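Local coordinates for protein hydrazine synthase subunit beta (Candidatus Kuenenia stuttgartiensis, PDB 5C2V) that forms part of the hydrazine synthase complex, which condenses nitric oxide with ammonium, and may modulate passage of the hydroxylamine intermediate between two active sites, at residues N31-S36 with A337-N342; F68-N73 with I126-M131; Y138-G143 with S169-D174. All coordinates share one frame; numbering follows the deposited sequence.

Contact 1: residues N31-S36 with A337-N342; sequences NQSGHS and ANYFSN
The ring of Tyr-339 is met on one corner by two residues of the 31-36 turn, Gln-32 and Ser-33. The amide oxygen OE1 of Gln-32 approaches obliquely to 3.3 Å from CE2 of Tyr-339, with the amide plane almost perpendicular (86°) to the ring. Next to it, OG of Ser-33 lies 3.3 Å from OH of Tyr-339. The firmer polar partners of this corner come from further out: OH of Tyr-339 is hydrogen-bonded to Gln-47 of the gamma subunit, and NE2 of Gln-32 to Glu-58. Gln-32 gets across because CG stands opposite the backbone N (chi1 -171°) and the chain beyond it is extended, carrying the amide out to the CE2 side of the ring.

Behind these groups, each turn holds itself in shape. Asn-31 N donates to Ser-36 O at 2.9 Å, closing the hairpin between strands 26-31 and 36-41, while Asn-31 O takes two weak bonds from the N atoms of Gly-34 and His-35. In the other turn Phe-340 turns a face to the tyrosine, CD1 of Tyr-339 sitting over the centre of the Phe-340 ring.

These two turns belong to the first and the last sheet of the chain, and they meet where the circle of a seven-bladed beta-propeller closes, in a buried spot that the gamma subunit also helps to cover.

Contact 2: residues F68-N73 with I126-M131; sequences FLYVCN and IDTGRM
Tyr-70 reaches Thr-128 because CG of the tyrosine stands opposite its own carbonyl carbon (chi1 -76°), sending the ring out from the strand, while OG1 of the threonine lies trans to its backbone N (chi1 -167°). The two side chains cross at about a right angle, with OH of Tyr-70 3.1 Å from OG1 of Thr-128. A water sits in the plane of the tyrosine ring at its edge and is hydrogen-bonded to OH of Tyr-70 at 2.9 Å. It also bridges to OG1 of Thr-128, but that leg is modelled so short that its length is doubtful. The same water lies above one face of the Phe-68 ring, toward the rim.

Apolar groups complete the approach: CG2 of Ile-126 comes within 4.3 Å of CE2 of Tyr-70, and CG of Met-131 is equally far from OH of Tyr-70. The turn that presents Thr-128 is braced by an Asx motif, in which OD2 of Asp-127 uses its anti lone pair to accept from N of Arg-130 at 2.7 Å (164° at the hydrogen), with a weak second bond from N of Gly-129.

Around it, the tyrosine also packs on Val-81 of strand 78-83 and on Ile-102 and Ile-104 of strand 99-104. Met-131 rests on Val-81 too, so the contact joins the sheet 57-94 to the adjoining sheet 99-137.

Contact 3: residues Y138-G143 with S169-D174; sequences YTSDYG and SVDFID
Ser-140 and Asp-171 form the tight part of this contact, a two-pronged grip in which the serine gives its backbone N-H to one carboxylate oxygen and its hydroxyl to the other. The N of Ser-140 donates to OD2 of Asp-171 at 2.6 Å, nearly straight at 165°, and OG of Ser-140 donates to OD1 of Asp-171 at 2.7 Å. Both donors come in on the syn side of their oxygens, the hydroxyl further out of the carboxylate plane (28°) than the amide. With OG opposite the carbonyl carbon and beside the backbone N (chi1 -59°), the serine's two donors face the same way, and together they fix the rotation of the carboxylate. CB of Thr-139 lies against the same OD2 of Asp-171, and the two side chains cross at about a right angle.

The grip itself spans the border with solvent, for Ser-140 is exposed whereas Asp-171 is buried. Past it the contact is loose: Asp-141, partly exposed, makes no bond across, its N staying 4.3 Å from OD2 of Asp-171. Here the loop relies on a bond of its own, OD1 of Asp-141 accepting from N of Tyr-142 at 2.8 Å. On the inner side, by contrast, Thr-139 and Asp-171 both pack on Leu-160 of strand 155-160.

The loop is the link from the outermost strand of one propeller blade, 132-137, to the first strand of the next, 144-149. An aspartate on the third strand of that next blade pins the connection, both of these beta-propeller blades being four-stranded antiparallel sheets.

How the contacts relate
Following the chain from its N terminus, the turn 31-36 in the first blade opens contact 1, which stays open until 337-342 in the last sheet. Within that span, contact 2 runs from strand 68-73 to the turn after strand 122-127, joining the second and third blades. It has closed before contact 3 begins at 138-143, just after the third blade ends, and contact 3 then closes on strand 168-174 of the fourth. Contacts 2 and 3 are thus in series, both enclosed by contact 1, and none cross. None touch either: contacts 1 and 3 lie on opposite sides of the chain's centre, their centres 29 Å apart.

Contact 1: residues N31-S36 with A337-N342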
ATOM      1  N   ASN B  31       2.944  53.944  29.020  1.00 63.03           N
ATOM      2  CA  ASN B  31       3.426  54.527  27.777  1.00 65.29           C
ATOM      3  C   ASN B  31       4.929  54.743  27.847  1.00 73.58           C
ATOM      4  O   ASN B  31       5.410  55.587  28.602  1.00 71.58           O
ATOM      5  CB  ASN B  31       2.707  55.846  27.484  1.00 57.26           C
ATOM      6  CG  ASN B  31       1.201  55.684  27.410  1.00 70.40           C
ATOM      7  OD1 ASN B  31       0.695  54.669  26.931  1.00 73.00           O
ATOM      8  ND2 ASN B  31       0.474  56.689  27.887  1.00 66.25           N
ATOM      9  N   GLN B  32       5.668  53.979  27.050  1.00 67.95           N
ATOM     10  CA  GLN B  32       7.123  53.999  27.112  1.00 76.96           C
ATOM     11  C   GLN B  32       7.682  55.315  26.590  1.00 71.18           C
ATOM     12  O   GLN B  32       8.601  55.887  27.177  1.00 75.09           O
ATOM     13  CB  GLN B  32       7.709  52.829  26.319  1.00 62.23           C
ATOM     14  CG  GLN B  32       9.202  52.644  26.517  1.00 45.53           C
ATOM     15  CD  GLN B  32       9.814  51.690  25.514  1.00 51.59           C
ATOM     16  OE1 GLN B  32       9.482  51.718  24.329  1.00 55.19           O
ATOM     17  NE2 GLN B  32      10.715  50.835  25.985  1.00 49.26           N
ATOM     18  N   SER B  33       7.120  55.793  25.486  1.00 61.14           N
ATOM     19  CA  SER B  33       7.589  57.022  24.863  1.00 65.92           C
ATOM     20  C   SER B  33       6.857  58.244  25.411  1.00 79.50           C
ATOM     21  O   SER B  33       7.208  59.378  25.096  1.00 76.75           O
ATOM     22  CB  SER B  33       7.421  56.945  23.345  1.00 77.25           C
ATOM     23  OG  SER B  33       8.100  55.821  22.814  1.00 87.45           O
ATOM     24  N   GLY B  34       5.837  58.007  26.231  1.00 76.18           N
ATOM     25  CA  GLY B  34       5.058  59.090  26.802  1.00 67.97           C
ATOM     26  C   GLY B  34       5.446  59.423  28.228  1.00 70.93           C
ATOM     27  O   GLY B  34       5.042  60.459  28.758  1.00 44.29           O
ATOM     28  N   HIS B  35       6.235  58.543  28.842  1.00 78.59           N
ATOM     29  CA  HIS B  35       6.682  58.704  30.225  1.00 73.94           C
ATOM     30  C   HIS B  35       5.505  58.911  31.175  1.00 83.53           C
ATOM     31  O   HIS B  35       5.590  59.686  32.129  1.00 62.26           O
ATOM     32  CB  HIS B  35       7.667  59.870  30.337  1.00 68.68           C
ATOM     33  CG  HIS B  35       8.773  59.821  29.329  1.00 96.70           C
ATOM     34  ND1 HIS B  35       9.922  59.083  29.521  1.00 92.04           N
ATOM     35  CD2 HIS B  35       8.904  60.413  28.121  1.00 97.58           C
ATOM     36  CE1 HIS B  35      10.713  59.225  28.474  1.00 95.68           C
ATOM     37  NE2 HIS B  35      10.120  60.028  27.608  1.00 91.96           N
ATOM     38  N   SER B  36       4.409  58.209  30.903  1.00 85.56           N
ATOM     39  CA  SER B  36       3.193  58.328  31.699  1.00 64.88           C
ATOM     40  C   SER B  36       2.355  57.056  31.616  1.00 74.62           C
ATOM     41  O   SER B  36       2.735  56.093  30.952  1.00 84.56           O
ATOM     42  CB  SER B  36       2.369  59.531  31.237  1.00 73.99           C
ATOM     43  OG  SER B  36       2.021  59.413  29.868  1.00 55.44           O
ATOM     44  N   ALA B 337      -1.997  45.653  23.898  1.00 56.41           N
ATOM     45  CA  ALA B 337      -1.387  46.975  23.772  1.00 62.75           C
ATOM     46  C   ALA B 337      -0.428  47.054  22.585  1.00 52.39           C
ATOM     47  O   ALA B 337       0.559  46.325  22.519  1.00 57.30           O
ATOM     48  CB  ALA B 337      -0.663  47.343  25.059  1.00 48.41           C
ATOM     49  N   ASN B 338      -0.728  47.962  21.663  1.00 57.66           N
ATOM     50  CA  ASN B 338       0.041  48.147  20.438  1.00 62.27           C
ATOM     51  C   ASN B 338       0.852  49.442  20.449  1.00 53.73           C
ATOM     52  O   ASN B 338       0.289  50.552  20.439  1.00 65.73           O
ATOM     53  CB  ASN B 338      -0.891  48.125  19.228  1.00 47.02           C
ATOM     54  CG  ASN B 338      -1.877  46.976  19.278  1.00 57.99           C
ATOM     55  OD1 ASN B 338      -1.538  45.871  19.700  1.00 52.74           O
ATOM     56  ND2 ASN B 338      -3.111  47.236  18.863  1.00 63.25           N
ATOM     57  N   TYR B 339       2.173  49.264  20.462  1.00 48.86           N
ATOM     58  CA  TYR B 339       3.159  50.338  20.573  1.00 49.68           C
ATOM     59  C   TYR B 339       3.190  51.280  19.373  1.00 48.85           C
ATOM     60  O   TYR B 339       3.048  52.493  19.526  1.00 64.60           O
ATOM     61  CB  TYR B 339       4.551  49.720  20.778  1.00 45.91           C
ATOM     62  CG  TYR B 339       5.708  50.701  20.780  1.00 59.43           C
ATOM     63  CD1 TYR B 339       6.404  50.994  19.613  1.00 63.83           C
ATOM     64  CD2 TYR B 339       6.122  51.309  21.956  1.00 65.32           C
ATOM     65  CE1 TYR B 339       7.465  51.883  19.616  1.00 56.46           C
ATOM     66  CE2 TYR B 339       7.181  52.199  21.969  1.00 53.17           C
ATOM     67  CZ  TYR B 339       7.849  52.482  20.797  1.00 66.88           C
ATOM     68  OH  TYR B 339       8.905  53.365  20.806  1.00 58.33           O
ATOM     69  N   PHE B 340       3.385  50.721  18.183  1.00 37.50           N
ATOM     70  CA  PHE B 340       3.545  51.533  16.981  1.00 45.61           C
ATOM     71  C   PHE B 340       2.234  52.184  16.559  1.00 48.88           C
ATOM     72  O   PHE B 340       2.215  53.336  16.126  1.00 54.14           O
ATOM     73  CB  PHE B 340       4.106  50.689  15.834  1.00 48.73           C
ATOM     74  CG  PHE B 340       5.490  50.166  16.089  1.00 50.78           C
ATOM     75  CD1 PHE B 340       6.581  51.018  16.064  1.00 61.38           C
ATOM     76  CD2 PHE B 340       5.703  48.822  16.347  1.00 43.20           C
ATOM     77  CE1 PHE B 340       7.856  50.543  16.300  1.00 49.63           C
ATOM     78  CE2 PHE B 340       6.976  48.339  16.581  1.00 51.19           C
ATOM     79  CZ  PHE B 340       8.054  49.201  16.557  1.00 64.05           C
ATOM     80  N   SER B 341       1.139  51.444  16.692  1.00 54.92           N
ATOM     81  CA  SER B 341      -0.175  51.958  16.333  1.00 51.43           C
ATOM     82  C   SER B 341      -0.735  52.847  17.439  1.00 48.42           C
ATOM     83  O   SER B 341      -1.757  53.510  17.254  1.00 41.25           O
ATOM     84  CB  SER B 341      -1.139  50.808  16.038  1.00 49.35           C
ATOM     85  OG  SER B 341      -0.697  50.043  14.931  1.00 55.70           O
ATOM     86  N   ASN B 342      -0.053  52.849  18.583  1.00 44.51           N
ATOM     87  CA  ASN B 342      -0.448  53.649  19.740  1.00 62.84           C
ATOM     88  C   ASN B 342      -1.881  53.392  20.178  1.00 58.91           C
ATOM     89  O   ASN B 342      -2.638  54.336  20.411  1.00 64.02           O
ATOM     90  CB  ASN B 342      -0.270  55.143  19.445  1.00 60.28           C
ATOM     91  CG  ASN B 342       1.178  55.532  19.251  1.00 58.45           C
ATOM     92  OD1 ASN B 342       2.049  55.139  20.025  1.00 58.22           O
ATOM     93  ND2 ASN B 342       1.444  56.311  18.209  1.00 65.97           N
TER

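Contact 2: residues F68-N73 with I126-M131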
ATOM      1  N   PHE B  68      -4.266  51.637  44.301  1.00 85.37           N
ATOM      2  CA  PHE B  68      -2.907  52.053  43.961  1.00 76.59           C
ATOM      3  C   PHE B  68      -2.359  51.340  42.728  1.00 83.32           C
ATOM      4  O   PHE B  68      -2.727  50.203  42.436  1.00 70.84           O
ATOM      5  CB  PHE B  68      -1.963  51.816  45.144  1.00 69.96           C
ATOM      6  CG  PHE B  68      -2.350  52.556  46.394  1.00 83.53           C
ATOM      7  CD1 PHE B  68      -1.957  53.871  46.588  1.00 76.60           C
ATOM      8  CD2 PHE B  68      -3.099  51.934  47.380  1.00 94.28           C
ATOM      9  CE1 PHE B  68      -2.309  54.553  47.738  1.00 78.52           C
ATOM     10  CE2 PHE B  68      -3.454  52.611  48.532  1.00 86.56           C
ATOM     11  CZ  PHE B  68      -3.058  53.922  48.711  1.00 78.12           C
ATOM     12  N   LEU B  69      -1.473  52.023  42.010  1.00 83.29           N
ATOM     13  CA  LEU B  69      -0.821  51.451  40.838  1.00 68.38           C
ATOM     14  C   LEU B  69       0.694  51.603  40.926  1.00 59.61           C
ATOM     15  O   LEU B  69       1.213  52.720  40.938  1.00 79.02           O
ATOM     16  CB  LEU B  69      -1.340  52.112  39.559  1.00 58.42           C
ATOM     17  CG  LEU B  69      -0.726  51.623  38.247  1.00 60.00           C
ATOM     18  CD1 LEU B  69      -1.099  50.173  37.983  1.00 63.56           C
ATOM     19  CD2 LEU B  69      -1.152  52.512  37.089  1.00 53.72           C
ATOM     20  N   TYR B  70       1.401  50.480  40.982  1.00 61.17           N
ATOM     21  CA  TYR B  70       2.858  50.503  41.043  1.00 59.01           C
ATOM     22  C   TYR B  70       3.447  50.382  39.644  1.00 65.19           C
ATOM     23  O   TYR B  70       3.339  49.339  39.003  1.00 69.20           O
ATOM     24  CB  TYR B  70       3.380  49.375  41.935  1.00 60.03           C
ATOM     25  CG  TYR B  70       3.214  49.620  43.420  1.00 72.39           C
ATOM     26  CD1 TYR B  70       1.952  49.702  43.996  1.00 65.29           C
ATOM     27  CD2 TYR B  70       4.321  49.757  44.247  1.00 69.93           C
ATOM     28  CE1 TYR B  70       1.798  49.922  45.352  1.00 75.35           C
ATOM     29  CE2 TYR B  70       4.177  49.977  45.604  1.00 56.38           C
ATOM     30  CZ  TYR B  70       2.914  50.059  46.151  1.00 73.25           C
ATOM     31  OH  TYR B  70       2.765  50.277  47.502  1.00 69.72           O
ATOM     32  N   VAL B  71       4.083  51.454  39.182  1.00 65.28           N
ATOM     33  CA  VAL B  71       4.593  51.521  37.818  1.00 65.75           C
ATOM     34  C   VAL B  71       6.109  51.363  37.793  1.00 66.86           C
ATOM     35  O   VAL B  71       6.809  51.919  38.636  1.00 60.39           O
ATOM     36  CB  VAL B  71       4.202  52.855  37.149  1.00 54.55           C
ATOM     37  CG1 VAL B  71       4.634  52.873  35.696  1.00 63.44           C
ATOM     38  CG2 VAL B  71       2.704  53.086  37.261  1.00 53.33           C
ATOM     39  N   CYS B  72       6.618  50.602  36.829  1.00 66.86           N
ATOM     40  CA  CYS B  72       8.058  50.410  36.706  1.00 74.83           C
ATOM     41  C   CYS B  72       8.673  51.399  35.729  1.00 69.28           C
ATOM     42  O   CYS B  72       8.455  51.298  34.526  1.00 61.39           O
ATOM     43  CB  CYS B  72       8.375  48.985  36.250  1.00 61.89           C
ATOM     44  SG  CYS B  72       8.395  47.758  37.564  1.00 57.23           S
ATOM     45  N   ASN B  73       9.469  52.329  36.247  1.00 71.96           N
ATOM     46  CA  ASN B  73      10.198  53.256  35.395  1.00 66.01           C
ATOM     47  C   ASN B  73      11.594  52.709  35.135  1.00 70.99           C
ATOM     48  O   ASN B  73      12.439  52.655  36.037  1.00 65.12           O
ATOM     49  CB  ASN B  73      10.268  54.643  36.032  1.00 62.94           C
ATOM     50  CG  ASN B  73       8.913  55.133  36.509  1.00 63.17           C
ATOM     51  OD1 ASN B  73       8.078  55.563  35.711  1.00 55.04           O
ATOM     52  ND2 ASN B  73       8.692  55.079  37.817  1.00 67.99           N
ATOM     53  N   ILE B 126       9.269  45.287  48.112  1.00 63.50           N
ATOM     54  CA  ILE B 126       8.762  46.574  48.569  1.00 72.71           C
ATOM     55  C   ILE B 126       7.547  46.404  49.475  1.00 86.47           C
ATOM     56  O   ILE B 126       6.545  45.818  49.073  1.00 90.51           O
ATOM     57  CB  ILE B 126       8.375  47.478  47.379  1.00 63.75           C
ATOM     58  CG1 ILE B 126       9.618  47.889  46.588  1.00 72.09           C
ATOM     59  CG2 ILE B 126       7.622  48.705  47.862  1.00 73.51           C
ATOM     60  CD1 ILE B 126       9.313  48.722  45.362  1.00 56.65           C
ATOM     61  N   ASP B 127       7.637  46.915  50.698  1.00 74.08           N
ATOM     62  CA  ASP B 127       6.494  46.902  51.602  1.00 84.23           C
ATOM     63  C   ASP B 127       5.495  47.973  51.179  1.00 72.96           C
ATOM     64  O   ASP B 127       5.884  49.092  50.852  1.00 73.24           O
ATOM     65  CB  ASP B 127       6.936  47.126  53.047  1.00 85.03           C
ATOM     66  CG  ASP B 127       5.782  47.053  54.026  1.00 84.32           C
ATOM     67  OD1 ASP B 127       5.372  45.929  54.381  1.00 83.64           O
ATOM     68  OD2 ASP B 127       5.276  48.120  54.432  1.00 79.94           O
ATOM     69  N   THR B 128       4.209  47.632  51.177  1.00 79.25           N
ATOM     70  CA  THR B 128       3.187  48.565  50.712  1.00 77.02           C
ATOM     71  C   THR B 128       2.850  49.614  51.774  1.00 81.18           C
ATOM     72  O   THR B 128       2.468  50.737  51.445  1.00 82.29           O
ATOM     73  CB  THR B 128       1.897  47.823  50.283  1.00 80.13           C
ATOM     74  OG1 THR B 128       1.046  48.718  49.557  1.00 89.15           O
ATOM     75  CG2 THR B 128       1.147  47.274  51.488  1.00 71.97           C
ATOM     76  N   GLY B 129       2.996  49.247  53.045  1.00 73.15           N
ATOM     77  CA  GLY B 129       2.726  50.163  54.138  1.00 76.99           C
ATOM     78  C   GLY B 129       3.805  51.217  54.265  1.00 85.99           C
ATOM     79  O   GLY B 129       3.527  52.410  54.373  1.00 74.09           O
ATOM     80  N   ARG B 130       5.052  50.773  54.244  1.00 84.04           N
ATOM     81  CA  ARG B 130       6.169  51.691  54.331  1.00 66.38           C
ATOM     82  C   ARG B 130       6.311  52.420  53.002  1.00 81.55           C
ATOM     83  O   ARG B 130       6.834  53.536  52.949  1.00 93.36           O
ATOM     84  CB  ARG B 130       7.448  50.934  54.691  1.00 83.03           C
ATOM     85  CG  ARG B 130       7.308  50.085  55.947  1.00 90.02           C
ATOM     86  CD  ARG B 130       8.635  49.462  56.355  1.00 99.69           C
ATOM     87  NE  ARG B 130       8.547  48.220  57.134  1.00113.50           N
ATOM     88  CZ  ARG B 130       7.672  47.937  58.102  1.00118.65           C
ATOM     89  NH1 ARG B 130       6.784  48.823  58.529  1.00113.61           N
ATOM     90  NH2 ARG B 130       7.730  46.753  58.699  1.00116.64           N
ATOM     91  N   MET B 131       5.813  51.784  51.941  1.00 85.97           N
ATOM     92  CA  MET B 131       5.967  52.275  50.574  1.00 73.29           C
ATOM     93  C   MET B 131       7.457  52.438  50.300  1.00 69.98           C
ATOM     94  O   MET B 131       7.894  53.519  49.893  1.00 66.58           O
ATOM     95  CB  MET B 131       5.201  53.593  50.381  1.00 67.90           C
ATOM     96  CG  MET B 131       4.708  53.830  48.968  1.00 64.45           C
ATOM     97  SD  MET B 131       3.309  54.959  48.947  1.00 86.04           S
ATOM     98  CE  MET B 131       2.134  54.022  49.923  1.00 77.03           C
TER
HETATM   99  O   HOH W   1       0.284  50.988  48.927  1.00 66.35           O

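Contact 3: residues Y138-G143 with S169-D174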
ATOM      1  N   TYR B 138      18.634  37.866  45.384  1.00 61.28           N
ATOM      2  CA  TYR B 138      19.572  37.637  44.291  1.00 68.29           C
ATOM      3  C   TYR B 138      19.248  36.355  43.532  1.00 60.55           C
ATOM      4  O   TYR B 138      19.166  35.277  44.120  1.00 56.79           O
ATOM      5  CB  TYR B 138      21.007  37.588  44.821  1.00 69.31           C
ATOM      6  CG  TYR B 138      21.506  38.906  45.374  1.00 86.19           C
ATOM      7  CD1 TYR B 138      20.826  40.091  45.121  1.00 86.75           C
ATOM      8  CD2 TYR B 138      22.656  38.964  46.150  1.00 82.07           C
ATOM      9  CE1 TYR B 138      21.278  41.296  45.625  1.00 84.41           C
ATOM     10  CE2 TYR B 138      23.116  40.165  46.657  1.00 77.38           C
ATOM     11  CZ  TYR B 138      22.422  41.327  46.392  1.00 88.76           C
ATOM     12  OH  TYR B 138      22.876  42.525  46.895  1.00 87.64           O
ATOM     13  N   THR B 139      19.067  36.480  42.220  1.00 74.02           N
ATOM     14  CA  THR B 139      18.722  35.338  41.383  1.00 66.88           C
ATOM     15  C   THR B 139      19.951  34.495  41.052  1.00 65.94           C
ATOM     16  O   THR B 139      21.066  34.817  41.462  1.00 58.19           O
ATOM     17  CB  THR B 139      18.047  35.785  40.073  1.00 56.97           C
ATOM     18  OG1 THR B 139      18.977  36.533  39.282  1.00 65.25           O
ATOM     19  CG2 THR B 139      16.829  36.645  40.369  1.00 50.17           C
ATOM     20  N   SER B 140      19.737  33.416  40.304  1.00 67.59           N
ATOM     21  CA  SER B 140      20.815  32.499  39.953  1.00 55.94           C
ATOM     22  C   SER B 140      21.678  33.041  38.818  1.00 66.54           C
ATOM     23  O   SER B 140      22.859  32.709  38.713  1.00 53.06           O
ATOM     24  CB  SER B 140      20.247  31.132  39.571  1.00 53.75           C
ATOM     25  OG  SER B 140      19.496  30.579  40.638  1.00 60.89           O
ATOM     26  N   ASP B 141      21.086  33.872  37.968  1.00 52.41           N
ATOM     27  CA  ASP B 141      21.823  34.477  36.867  1.00 56.24           C
ATOM     28  C   ASP B 141      21.280  35.866  36.545  1.00 65.86           C
ATOM     29  O   ASP B 141      20.318  36.327  37.161  1.00 58.24           O
ATOM     30  CB  ASP B 141      21.767  33.582  35.626  1.00 50.89           C
ATOM     31  CG  ASP B 141      23.087  33.543  34.877  1.00 56.19           C
ATOM     32  OD1 ASP B 141      23.842  34.535  34.945  1.00 64.33           O
ATOM     33  OD2 ASP B 141      23.369  32.517  34.223  1.00 65.28           O
ATOM     34  N   TYR B 142      21.901  36.524  35.573  1.00 43.19           N
ATOM     35  CA  TYR B 142      21.598  37.918  35.267  1.00 56.03           C
ATOM     36  C   TYR B 142      20.308  38.129  34.475  1.00 49.63           C
ATOM     37  O   TYR B 142      19.829  37.231  33.783  1.00 53.09           O
ATOM     38  CB  TYR B 142      22.765  38.548  34.508  1.00 56.90           C
ATOM     39  CG  TYR B 142      24.044  38.636  35.309  1.00 60.01           C
ATOM     40  CD1 TYR B 142      24.089  39.350  36.498  1.00 68.73           C
ATOM     41  CD2 TYR B 142      25.210  38.025  34.868  1.00 49.13           C
ATOM     42  CE1 TYR B 142      25.255  39.438  37.235  1.00 64.80           C
ATOM     43  CE2 TYR B 142      26.383  38.112  35.597  1.00 44.24           C
ATOM     44  CZ  TYR B 142      26.399  38.822  36.780  1.00 64.86           C
ATOM     45  OH  TYR B 142      27.558  38.916  37.514  1.00 56.64           O
ATOM     46  N   GLY B 143      19.763  39.336  34.589  1.00 57.24           N
ATOM     47  CA  GLY B 143      18.639  39.773  33.781  1.00 39.59           C
ATOM     48  C   GLY B 143      17.274  39.144  34.000  1.00 56.33           C
ATOM     49  O   GLY B 143      16.690  38.617  33.052  1.00 58.50           O
ATOM     50  N   SER B 169      17.240  30.273  32.106  1.00 57.16           N
ATOM     51  CA  SER B 169      16.533  29.521  33.131  1.00 40.25           C
ATOM     52  C   SER B 169      15.427  30.290  33.840  1.00 45.36           C
ATOM     53  O   SER B 169      15.159  31.456  33.548  1.00 59.61           O
ATOM     54  CB  SER B 169      17.535  29.013  34.167  1.00 51.14           C
ATOM     55  OG  SER B 169      18.271  30.087  34.727  1.00 55.78           O
ATOM     56  N   VAL B 170      14.789  29.597  34.775  1.00 57.03           N
ATOM     57  CA  VAL B 170      13.745  30.158  35.616  1.00 50.39           C
ATOM     58  C   VAL B 170      14.051  29.824  37.072  1.00 62.33           C
ATOM     59  O   VAL B 170      14.332  28.669  37.409  1.00 58.23           O
ATOM     60  CB  VAL B 170      12.351  29.615  35.241  1.00 36.40           C
ATOM     61  CG1 VAL B 170      11.296  30.138  36.202  1.00 44.59           C
ATOM     62  CG2 VAL B 170      12.003  29.983  33.806  1.00 39.97           C
ATOM     63  N   ASP B 171      14.012  30.843  37.924  1.00 57.63           N
ATOM     64  CA  ASP B 171      14.277  30.668  39.345  1.00 60.73           C
ATOM     65  C   ASP B 171      12.993  30.520  40.149  1.00 60.37           C
ATOM     66  O   ASP B 171      12.006  31.219  39.905  1.00 45.83           O
ATOM     67  CB  ASP B 171      15.090  31.843  39.891  1.00 53.98           C
ATOM     68  CG  ASP B 171      16.582  31.648  39.721  1.00 64.16           C
ATOM     69  OD1 ASP B 171      17.016  30.490  39.555  1.00 67.64           O
ATOM     70  OD2 ASP B 171      17.321  32.652  39.763  1.00 67.89           O
ATOM     71  N   PHE B 172      13.022  29.602  41.110  1.00 53.21           N
ATOM     72  CA  PHE B 172      11.918  29.413  42.040  1.00 59.46           C
ATOM     73  C   PHE B 172      12.301  29.955  43.415  1.00 58.00           C
ATOM     74  O   PHE B 172      13.314  29.558  43.992  1.00 58.79           O
ATOM     75  CB  PHE B 172      11.532  27.935  42.132  1.00 70.98           C
ATOM     76  CG  PHE B 172      10.938  27.384  40.866  1.00 69.79           C
ATOM     77  CD1 PHE B 172      11.750  26.891  39.857  1.00 69.24           C
ATOM     78  CD2 PHE B 172       9.564  27.353  40.688  1.00 62.33           C
ATOM     79  CE1 PHE B 172      11.203  26.384  38.693  1.00 72.71           C
ATOM     80  CE2 PHE B 172       9.011  26.845  39.526  1.00 65.30           C
ATOM     81  CZ  PHE B 172       9.832  26.360  38.527  1.00 63.71           C
ATOM     82  N   ILE B 173      11.489  30.874  43.926  1.00 63.61           N
ATOM     83  CA  ILE B 173      11.770  31.536  45.193  1.00 70.07           C
ATOM     84  C   ILE B 173      10.724  31.171  46.237  1.00 63.88           C
ATOM     85  O   ILE B 173       9.530  31.123  45.939  1.00 45.63           O
ATOM     86  CB  ILE B 173      11.794  33.075  45.041  1.00 65.49           C
ATOM     87  CG1 ILE B 173      12.514  33.490  43.757  1.00 59.04           C
ATOM     88  CG2 ILE B 173      12.435  33.726  46.259  1.00 65.62           C
ATOM     89  CD1 ILE B 173      13.965  33.122  43.728  1.00 50.47           C
ATOM     90  N   ASP B 174      11.170  30.925  47.464  1.00 74.79           N
ATOM     91  CA  ASP B 174      10.245  30.719  48.569  1.00 69.72           C
ATOM     92  C   ASP B 174      10.019  32.063  49.248  1.00 68.78           C
ATOM     93  O   ASP B 174      10.935  32.627  49.843  1.00 82.03           O
ATOM     94  CB  ASP B 174      10.788  29.688  49.560  1.00 68.81           C
ATOM     95  CG  ASP B 174       9.760  29.281  50.597  1.00 86.03           C
ATOM     96  OD1 ASP B 174       9.041  28.287  50.365  1.00 81.37           O
ATOM     97  OD2 ASP B 174       9.669  29.957  51.645  1.00 85.11           O
TER